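Local structure of CBS domain protein (Porphyromonas gingivalis, 2NQW) at residues K10-G13 with Y17-E20; V76-M79 with I85-K88. The protein is of unknown function; this fragment is its CorC_HlyC transporter-associated domain, from a CBS-domain membrane protein whose family is tentatively linked to flavin adenine dinucleotide binding. All blocks are in the same frame, centred on the assembly; numbering follows the deposited sequence.

Contact 1 (K10-G13 with Y17-E20); sequences KVLG and YLFE
K10 and L18 face each other as an antiparallel hydrogen-bonded pair: K10 N donates to L18 O at 2.8 Å, and L18 N donates to K10 O at 3.1 Å. K10 O also takes a CA-H contact from Y17 CA at 3.3 Å and lies at the edge of the Y17 ring. On the same sheet face as the ring, V11 CG2 approaches Y17 CE1 at 4.3 Å, a loose apolar touch, while V11 CA meets Y17 CD1 obliquely at 4.2 Å. L12 has already left the strand; in one of its two conformers, and so only tentatively, its CD1 reaches back to L18 CG at 3.8 Å, the two leucine side chains crossing at about a right angle. K10 lies on the L18 face, its CD 4.2 Å from L18 CD1, before its end leads away from 17-20. The two segments belong to the short beta hairpin of strands 9-11 and 17-20, in which 9-11 is an outermost strand of the antiparallel sheet. Across 17-20 from it runs strand 84-89, where L18 rests on E86 and K88; on the face of Y17 and F19, helix 25-32 packs against the strand, Y17 touching L32 and F19 both V28 and L32.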
ATOM      1  N   LYS A  10      -5.127   5.267  -8.973  1.00 12.18           N
ATOM      2  CA  LYS A  10      -6.457   5.720  -9.312  1.00 13.67           C
ATOM      3  C   LYS A  10      -7.103   6.361  -8.078  1.00 11.98           C
ATOM      4  O   LYS A  10      -6.927   5.888  -6.942  1.00 11.63           O
ATOM      5  CB  LYS A  10      -7.321   4.560  -9.776  1.00 13.97           C
ATOM      6  CG  LYS A  10      -6.828   3.835 -11.039  1.00 19.23           C
ATOM      7  CD  LYS A  10      -7.739   2.658 -11.378  1.00 21.14           C
ATOM      8  CE  LYS A  10      -7.031   1.592 -12.245  1.00 29.27           C
ATOM      9  NZ  LYS A  10      -6.119   2.151 -13.279  1.00 33.94           N
ATOM     10  N   VAL A  11      -7.826   7.452  -8.323  1.00 12.43           N
ATOM     11  CA  VAL A  11      -8.582   8.176  -7.307  1.00 11.82           C
ATOM     12  C   VAL A  11     -10.011   7.688  -7.407  1.00 12.74           C
ATOM     13  O   VAL A  11     -10.665   7.862  -8.455  1.00 14.67           O
ATOM     14  CB  VAL A  11      -8.528   9.694  -7.616  1.00 12.46           C
ATOM     15  CG1 VAL A  11      -9.489  10.488  -6.714  1.00 13.66           C
ATOM     16  CG2 VAL A  11      -7.100  10.162  -7.448  1.00 13.82           C
ATOM     17  N   LEU A  12     -10.511   7.050  -6.347  0.50 12.54           N
ATOM     18  CA  LEU A  12     -11.875   6.535  -6.391  0.50 13.72           C
ATOM     19  C   LEU A  12     -12.834   7.482  -5.739  0.50 13.85           C
ATOM     20  O   LEU A  12     -12.476   8.248  -4.844  0.50 13.50           O
ATOM     21  CB  LEU A  12     -11.982   5.160  -5.722  0.50 14.24           C
ATOM     22  CG  LEU A  12     -11.429   4.041  -6.605  0.50 15.59           C
ATOM     23  CD1 LEU A  12      -9.939   4.113  -6.610  0.50 15.84           C
ATOM     24  CD2 LEU A  12     -11.899   2.680  -6.139  0.50 18.42           C
ATOM     25  N   GLY A  13     -14.080   7.421  -6.192  1.00 14.80           N
ATOM     26  CA  GLY A  13     -15.105   8.327  -5.687  1.00 16.88           C
ATOM     27  C   GLY A  13     -15.400   8.163  -4.207  1.00 18.02           C
ATOM     28  O   GLY A  13     -15.852   9.097  -3.518  1.00 21.44           O
ATOM     29  N   TYR A  17      -8.018   4.753  -2.769  1.00  8.94           N
ATOM     30  CA  TYR A  17      -7.070   4.774  -3.869  1.00  9.42           C
ATOM     31  C   TYR A  17      -6.735   3.357  -4.266  1.00  9.19           C
ATOM     32  O   TYR A  17      -6.710   2.467  -3.433  1.00 11.21           O
ATOM     33  CB  TYR A  17      -5.760   5.497  -3.445  1.00  9.35           C
ATOM     34  CG  TYR A  17      -6.039   6.872  -2.910  1.00  9.24           C
ATOM     35  CD1 TYR A  17      -6.321   7.929  -3.780  1.00  8.76           C
ATOM     36  CD2 TYR A  17      -6.113   7.089  -1.545  1.00  9.12           C
ATOM     37  CE1 TYR A  17      -6.631   9.193  -3.299  1.00  9.78           C
ATOM     38  CE2 TYR A  17      -6.453   8.338  -1.037  1.00 10.35           C
ATOM     39  CZ  TYR A  17      -6.711   9.380  -1.926  1.00 10.05           C
ATOM     40  OH  TYR A  17      -7.024  10.648  -1.455  1.00 12.29           O
ATOM     41  N   LEU A  18      -6.404   3.171  -5.528  1.00  9.90           N
ATOM     42  CA  LEU A  18      -5.799   1.899  -5.983  1.00 10.20           C
ATOM     43  C   LEU A  18      -4.401   2.215  -6.488  1.00  9.96           C
ATOM     44  O   LEU A  18      -4.245   3.107  -7.348  1.00 12.00           O
ATOM     45  CB  LEU A  18      -6.609   1.264  -7.102  1.00 10.53           C
ATOM     46  CG  LEU A  18      -8.006   0.843  -6.726  1.00 11.65           C
ATOM     47  CD1 LEU A  18      -8.779   0.380  -7.974  1.00 13.46           C
ATOM     48  CD2 LEU A  18      -7.922  -0.331  -5.728  1.00 13.93           C
ATOM     49  N   PHE A  19      -3.393   1.515  -5.947  1.00  9.77           N
ATOM     50  CA  PHE A  19      -1.996   1.712  -6.371  1.00  9.66           C
ATOM     51  C   PHE A  19      -1.435   0.432  -6.944  1.00  9.52           C
ATOM     52  O   PHE A  19      -1.715  -0.669  -6.425  1.00 10.19           O
ATOM     53  CB  PHE A  19      -1.124   2.090  -5.159  1.00 10.28           C
ATOM     54  CG  PHE A  19      -1.069   3.567  -4.888  1.00  9.70           C
ATOM     55  CD1 PHE A  19      -0.011   4.331  -5.382  1.00 10.68           C
ATOM     56  CD2 PHE A  19      -2.084   4.204  -4.188  1.00 10.63           C
ATOM     57  CE1 PHE A  19       0.037   5.734  -5.159  1.00 11.68           C
ATOM     58  CE2 PHE A  19      -2.050   5.586  -3.968  1.00 10.55           C
ATOM     59  CZ  PHE A  19      -0.972   6.343  -4.453  1.00 10.65           C
ATOM     60  N   GLU A  20      -0.548   0.572  -7.921  1.00 10.09           N
ATOM     61  CA  GLU A  20       0.284  -0.554  -8.328  1.00 11.42           C
ATOM     62  C   GLU A  20       1.105  -1.025  -7.122  1.00 10.59           C
ATOM     63  O   GLU A  20       1.658  -0.202  -6.375  1.00 10.88           O
ATOM     64  CB  GLU A  20       1.216  -0.133  -9.476  1.00 12.47           C
ATOM     65  CG  GLU A  20       0.465   0.233 -10.736  1.00 14.70           C
ATOM     66  CD  GLU A  20       1.365   0.760 -11.855  1.00 18.07           C
ATOM     67  OE1 GLU A  20       2.544   1.082 -11.616  1.00 21.87           O
ATOM     68  OE2 GLU A  20       0.844   0.902 -12.985  1.00 25.53           O
TER

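Contact 2 (V76-M79 with I85-K88); sequences VTQM and IEIK
The amide of Q78 and the carboxylate of E86 stand nearly perpendicular, their planes 82° apart. They meet in the beta hairpin of strands 72-79 and 84-89, where two classic beta bulges interrupt the pairing. Q78 NE2 donates to E86 OE1 at 3.0 Å along a fairly straight bond; the acceptor lies close to the amide plane, whereas the nitrogen comes from above the carboxylate, 63° out of its plane. T77 OG1 reaches the same oxygen at 2.7 Å on its anti lone pair, the one turned away from OE2. Two donors thus grip OE1 and probably fix the rotation of the carboxylate. In the first bulge T77 and Q78 both face E86, and the CB of T77 points toward the partner strand. With chi1 at 52°, T77 OG1 sits between the backbone N and the carbonyl carbon, and T77 CG2 meets K88 CB at 3.8 Å. E86 O receives T77 N from above the carbonyl plane and, weakly, Q78 N. The second bulge sets I85 and E86 against Q78. I85 CG1 packs on Q78 CB at 3.6 Å. V76 and I87 form a non-hydrogen-bonded pair on the buried face, against F53 and L49 of helix 49-57, while M79 touches P61 and V63 in a neighbouring loop. At the second bulge Q78 O accepts two N-H groups from the same face of its plane, from I85 N at 3.0 Å and E86 N at 3.1 Å.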
ATOM      1  N   VAL A  76      -5.013  -6.239  -0.545  1.00  8.50           N
ATOM      2  CA  VAL A  76      -4.502  -6.745  -1.839  1.00  8.74           C
ATOM      3  C   VAL A  76      -5.722  -6.974  -2.715  1.00  9.35           C
ATOM      4  O   VAL A  76      -6.525  -7.862  -2.427  1.00 10.27           O
ATOM      5  CB  VAL A  76      -3.714  -8.058  -1.666  1.00  8.83           C
ATOM      6  CG1 VAL A  76      -3.339  -8.648  -3.021  1.00 10.10           C
ATOM      7  CG2 VAL A  76      -2.473  -7.780  -0.862  1.00 10.83           C
ATOM      8  N   THR A  77      -5.844  -6.195  -3.797  1.00  9.32           N
ATOM      9  CA  THR A  77      -7.015  -6.350  -4.662  1.00  9.81           C
ATOM     10  C   THR A  77      -6.707  -7.180  -5.911  1.00 10.34           C
ATOM     11  O   THR A  77      -7.626  -7.754  -6.486  1.00 11.62           O
ATOM     12  CB  THR A  77      -7.554  -4.981  -5.086  1.00 10.43           C
ATOM     13  OG1 THR A  77      -6.470  -4.221  -5.640  1.00 11.96           O
ATOM     14  CG2 THR A  77      -8.178  -4.273  -3.862  1.00 11.78           C
ATOM     15  N   GLN A  78      -5.440  -7.225  -6.330  1.00  9.82           N
ATOM     16  CA  GLN A  78      -5.067  -8.053  -7.497  1.00 10.07           C
ATOM     17  C   GLN A  78      -3.681  -8.625  -7.304  1.00  9.79           C
ATOM     18  O   GLN A  78      -2.789  -7.951  -6.759  1.00 10.55           O
ATOM     19  CB  GLN A  78      -5.059  -7.234  -8.789  1.00 11.46           C
ATOM     20  CG  GLN A  78      -6.418  -6.648  -9.155  1.00 13.04           C
ATOM     21  CD  GLN A  78      -6.378  -6.050 -10.541  1.00 16.17           C
ATOM     22  OE1 GLN A  78      -6.070  -6.752 -11.528  1.00 19.06           O
ATOM     23  NE2 GLN A  78      -6.677  -4.773 -10.636  1.00 18.60           N
HETATM   24  N   MSE A  79      -3.507  -9.865  -7.788  1.00 10.55           N
HETATM   25  CA  MSE A  79      -2.200 -10.499  -7.879  1.00 10.54           C
HETATM   26  C   MSE A  79      -2.084 -11.123  -9.245  1.00 11.37           C
HETATM   27  O   MSE A  79      -3.105 -11.471  -9.843  1.00 12.07           O
HETATM   28  CB  MSE A  79      -2.035 -11.628  -6.847  1.00 10.28           C
HETATM   29  CG  MSE A  79      -1.921 -11.099  -5.421  1.00 10.06           C
HETATM   30 SE   MSE A  79      -1.503 -12.439  -4.104  1.00 14.44          SE
HETATM   31  CE  MSE A  79       0.277 -12.889  -4.719  1.00 11.05           C
ATOM     32  N   ILE A  85      -0.026  -7.077  -7.372  1.00 10.80           N
ATOM     33  CA  ILE A  85       0.013  -6.079  -8.434  1.00 12.38           C
ATOM     34  C   ILE A  85      -0.887  -4.868  -8.161  1.00 10.93           C
ATOM     35  O   ILE A  85      -0.653  -3.828  -8.770  1.00 11.46           O
ATOM     36  CB  ILE A  85      -0.210  -6.675  -9.809  1.00 12.93           C
ATOM     37  CG1 ILE A  85      -1.632  -7.176  -9.987  1.00 13.37           C
ATOM     38  CG2 ILE A  85       0.845  -7.765 -10.106  1.00 15.23           C
ATOM     39  CD1 ILE A  85      -1.894  -7.786 -11.416  1.00 15.39           C
ATOM     40  N   GLU A  86      -1.867  -4.981  -7.255  1.00 10.49           N
ATOM     41  CA  GLU A  86      -2.645  -3.791  -6.904  1.00  9.83           C
ATOM     42  C   GLU A  86      -3.006  -3.873  -5.435  1.00  8.95           C
ATOM     43  O   GLU A  86      -3.404  -4.935  -4.940  1.00  9.58           O
ATOM     44  CB  GLU A  86      -3.916  -3.710  -7.728  1.00 10.71           C
ATOM     45  CG  GLU A  86      -4.686  -2.376  -7.544  1.00 11.79           C
ATOM     46  CD  GLU A  86      -5.935  -2.387  -8.402  1.00 13.79           C
ATOM     47  OE1 GLU A  86      -6.860  -3.159  -8.082  1.00 14.75           O
ATOM     48  OE2 GLU A  86      -6.001  -1.618  -9.391  1.00 15.42           O
ATOM     49  N   ILE A  87      -2.849  -2.723  -4.774  1.00  9.31           N
ATOM     50  CA  ILE A  87      -3.252  -2.549  -3.396  1.00  9.58           C
ATOM     51  C   ILE A  87      -4.211  -1.366  -3.303  1.00  8.58           C
ATOM     52  O   ILE A  87      -3.941  -0.281  -3.858  1.00  9.61           O
ATOM     53  CB  ILE A  87      -2.018  -2.321  -2.485  1.00  9.86           C
ATOM     54  CG1 ILE A  87      -1.279  -3.660  -2.306  1.00 12.53           C
ATOM     55  CG2 ILE A  87      -2.395  -1.750  -1.104  1.00 10.81           C
ATOM     56  CD1 ILE A  87       0.116  -3.537  -1.674  1.00 13.28           C
ATOM     57  N   LYS A  88      -5.313  -1.589  -2.588  1.00  8.51           N
ATOM     58  CA  LYS A  88      -6.221  -0.515  -2.194  1.00  8.66           C
ATOM     59  C   LYS A  88      -5.729   0.130  -0.912  1.00  9.13           C
ATOM     60  O   LYS A  88      -5.403  -0.578   0.055  1.00  9.02           O
ATOM     61  CB  LYS A  88      -7.611  -1.095  -1.953  1.00  9.37           C
ATOM     62  CG  LYS A  88      -8.572  -0.093  -1.356  1.00  9.96           C
ATOM     63  CD  LYS A  88     -10.002  -0.684  -1.314  1.00 13.34           C
ATOM     64  CE  LYS A  88     -10.904   0.265  -0.519  1.00 13.94           C
ATOM     65  NZ  LYS A  88     -12.320  -0.258  -0.499  1.00 15.07           N
TER

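Each contact lies in a beta hairpin of one antiparallel sheet, and the hairpins join where strands 17-20 and 84-89 run side by side: F19 N lies 2.8 Å from I87 O, a probable hydrogen bond, and F19 O packs 3.6 Å from E86 CG. Contact 1 is a surface contact at an outermost strand, with regular backbone pairing and otherwise sparse apolar touches. Contact 2 lies further in and is partly buried; its two bulges break the regular register, and side-chain polar bonds supplement the backbone ladder. Helices 25-32 and 49-57 cover the same face of the sheet, the first over Y17 and F19, the second over V76 and I87. The two contact centres are about 11 Å apart.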